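Local atomic coordinates of putative drug/sodium antiporter (Escherichia coli, PDB entry 4Z3N), a protein that probably exports the genotoxin colibactin across the bacterial cell membrane as a multidrug and toxic compound extrusion (MATE) transporter, presumably an antiporter. Residues T311-V316 against S389-E394. Numbering follows the deposited sequence.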
ATOM      1  N   THR A 311      -1.568  -1.714   9.484  1.00 24.06           N
ATOM      2  CA  THR A 311      -0.229  -1.313   9.895  1.00 25.53           C
ATOM      3  C   THR A 311      -0.132  -1.468  11.406  1.00 26.68           C
ATOM      4  O   THR A 311       0.915  -1.870  11.921  1.00 24.43           O
ATOM      5  CB  THR A 311       0.172   0.181   9.493  1.00 27.30           C
ATOM      6  OG1 THR A 311      -0.650   1.132  10.181  1.00 26.69           O
ATOM      7  CG2 THR A 311       0.117   0.414   7.999  1.00 22.82           C
ATOM      8  N   ALA A 312      -1.240  -1.173  12.096  1.00 26.80           N
ATOM      9  CA  ALA A 312      -1.302  -1.223  13.562  1.00 30.92           C
ATOM     10  C   ALA A 312      -1.222  -2.660  14.044  1.00 28.71           C
ATOM     11  O   ALA A 312      -0.676  -2.942  15.109  1.00 28.29           O
ATOM     12  CB  ALA A 312      -2.579  -0.566  14.075  1.00 29.20           C
ATOM     13  N   LEU A 313      -1.769  -3.552  13.225  1.00 25.44           N
ATOM     14  CA  LEU A 313      -1.897  -4.955  13.557  1.00 26.65           C
ATOM     15  C   LEU A 313      -0.562  -5.669  13.440  1.00 27.71           C
ATOM     16  O   LEU A 313      -0.299  -6.621  14.179  1.00 28.05           O
ATOM     17  CB  LEU A 313      -2.937  -5.632  12.654  1.00 22.83           C
ATOM     18  CG  LEU A 313      -3.099  -7.133  12.919  1.00 22.74           C
ATOM     19  CD1 LEU A 313      -3.726  -7.410  14.307  1.00 20.91           C
ATOM     20  CD2 LEU A 313      -3.899  -7.770  11.825  1.00 21.62           C
ATOM     21  N   LEU A 314       0.269  -5.212  12.508  1.00 26.56           N
ATOM     22  CA  LEU A 314       1.610  -5.768  12.334  1.00 32.53           C
ATOM     23  C   LEU A 314       2.441  -5.622  13.636  1.00 33.04           C
ATOM     24  O   LEU A 314       3.028  -6.579  14.154  1.00 28.83           O
ATOM     25  CB  LEU A 314       2.324  -5.083  11.151  1.00 29.42           C
ATOM     26  CG  LEU A 314       3.684  -5.701  10.815  1.00 28.03           C
ATOM     27  CD1 LEU A 314       3.560  -6.602   9.632  1.00 31.24           C
ATOM     28  CD2 LEU A 314       4.731  -4.644  10.578  1.00 29.56           C
ATOM     29  N   THR A 315       2.451  -4.410  14.169  1.00 31.53           N
ATOM     30  CA  THR A 315       3.087  -4.137  15.443  1.00 33.86           C
ATOM     31  C   THR A 315       2.539  -4.948  16.621  1.00 33.17           C
ATOM     32  O   THR A 315       3.315  -5.444  17.450  1.00 30.15           O
ATOM     33  CB  THR A 315       2.942  -2.686  15.769  1.00 31.11           C
ATOM     34  OG1 THR A 315       3.188  -1.938  14.569  1.00 35.77           O
ATOM     35  CG2 THR A 315       3.930  -2.303  16.852  1.00 30.31           C
ATOM     36  N   VAL A 316       1.215  -5.068  16.695  1.00 28.26           N
ATOM     37  CA  VAL A 316       0.584  -5.771  17.800  1.00 28.26           C
ATOM     38  C   VAL A 316       0.789  -7.288  17.674  1.00 33.56           C
ATOM     39  O   VAL A 316       1.091  -7.967  18.665  1.00 27.94           O
ATOM     40  CB  VAL A 316      -0.919  -5.444  17.891  1.00 25.18           C
ATOM     41  CG1 VAL A 316      -1.594  -6.359  18.898  1.00 23.31           C
ATOM     42  CG2 VAL A 316      -1.117  -3.982  18.265  1.00 27.50           C
ATOM     43  N   SER A 389      -9.236 -11.302   4.477  1.00 26.58           N
ATOM     44  CA  SER A 389      -8.018 -11.899   3.934  1.00 25.00           C
ATOM     45  C   SER A 389      -6.817 -10.937   3.943  1.00 28.18           C
ATOM     46  O   SER A 389      -5.678 -11.359   4.167  1.00 25.54           O
ATOM     47  CB  SER A 389      -8.266 -12.409   2.524  1.00 22.58           C
ATOM     48  OG  SER A 389      -8.350 -11.324   1.634  1.00 29.39           O
ATOM     49  N   LEU A 390      -7.057  -9.647   3.725  1.00 26.43           N
ATOM     50  CA  LEU A 390      -5.942  -8.704   3.734  1.00 26.30           C
ATOM     51  C   LEU A 390      -5.267  -8.540   5.128  1.00 26.51           C
ATOM     52  O   LEU A 390      -4.039  -8.461   5.214  1.00 25.54           O
ATOM     53  CB  LEU A 390      -6.398  -7.358   3.191  1.00 21.61           C
ATOM     54  CG  LEU A 390      -5.245  -6.372   3.022  1.00 23.87           C
ATOM     55  CD1 LEU A 390      -5.346  -5.733   1.688  1.00 21.98           C
ATOM     56  CD2 LEU A 390      -5.225  -5.298   4.114  1.00 24.30           C
ATOM     57  N   LEU A 391      -6.054  -8.504   6.205  1.00 26.92           N
ATOM     58  CA  LEU A 391      -5.508  -8.519   7.564  1.00 24.78           C
ATOM     59  C   LEU A 391      -4.871  -9.879   7.901  1.00 26.97           C
ATOM     60  O   LEU A 391      -3.848  -9.942   8.599  1.00 25.11           O
ATOM     61  CB  LEU A 391      -6.594  -8.165   8.592  1.00 26.02           C
ATOM     62  CG  LEU A 391      -7.109  -6.710   8.548  1.00 27.84           C
ATOM     63  CD1 LEU A 391      -8.314  -6.473   9.484  1.00 21.68           C
ATOM     64  CD2 LEU A 391      -5.974  -5.698   8.815  1.00 24.39           C
ATOM     65  N   ALA A 392      -5.457 -10.966   7.403  1.00 25.20           N
ATOM     66  CA  ALA A 392      -4.810 -12.271   7.537  1.00 23.93           C
ATOM     67  C   ALA A 392      -3.393 -12.248   6.945  1.00 25.23           C
ATOM     68  O   ALA A 392      -2.480 -12.860   7.507  1.00 25.75           O
ATOM     69  CB  ALA A 392      -5.651 -13.367   6.881  1.00 25.47           C
ATOM     70  N   SER A 393      -3.207 -11.538   5.826  1.00 25.49           N
ATOM     71  CA  SER A 393      -1.874 -11.396   5.210  1.00 28.18           C
ATOM     72  C   SER A 393      -0.878 -10.632   6.084  1.00 27.88           C
ATOM     73  O   SER A 393       0.298 -10.970   6.156  1.00 26.66           O
ATOM     74  CB  SER A 393      -1.970 -10.694   3.858  1.00 24.35           C
ATOM     75  OG  SER A 393      -2.400 -11.606   2.873  1.00 33.94           O
ATOM     76  N   GLU A 394      -1.367  -9.576   6.718  1.00 26.36           N
ATOM     77  CA  GLU A 394      -0.571  -8.783   7.625  1.00 26.96           C
ATOM     78  C   GLU A 394      -0.080  -9.655   8.802  1.00 27.44           C
ATOM     79  O   GLU A 394       1.077  -9.539   9.214  1.00 26.45           O
ATOM     80  CB  GLU A 394      -1.391  -7.589   8.129  1.00 26.21           C
ATOM     81  CG  GLU A 394      -0.568  -6.378   8.561  1.00 29.11           C
ATOM     82  CD  GLU A 394       0.106  -5.690   7.380  1.00 34.49           C
ATOM     83  OE1 GLU A 394      -0.008  -6.231   6.255  1.00 35.98           O
ATOM     84  OE2 GLU A 394       0.739  -4.615   7.563  1.00 38.43           O
TER
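E394 carries CG opposite its own N (chi1 -154°), then bends at chi2 (69°), which brings the carboxylate alongside the helix of T311-V316, where L314 lays its side chain across that of E394 at about a right angle. E394 OE2 lies 4.0 Å from L314 CB and from L314 CD1, and E394 OE2 also comes within 4.2 Å of T311 CA. These are van der Waals contacts that pack the carboxylate against the helix surface. L314 CD1 also reaches the backbone, 3.9 Å from E394 O. From the neighbouring position, L313 CD2 meets L391, which lies about one turn before E394: it packs on the carbonyl at L391 O, 3.9 Å away, and makes an apolar methyl contact with L391 CD2 at 4.2 Å. T311 OG1 is hydrogen-bonded to A308 O, in its own helix. The segment axes run in the same general direction, 37° apart and 9.5 Å at closest approach. Helices 286-322 and 382-399 are joined here in the protein interior: A310 adds to the packing on L391 and E394, helix 326-358 covers L313 and L391, helix 28-56 backs T311 and A312, and helix 402-413 lies against A392 and S393.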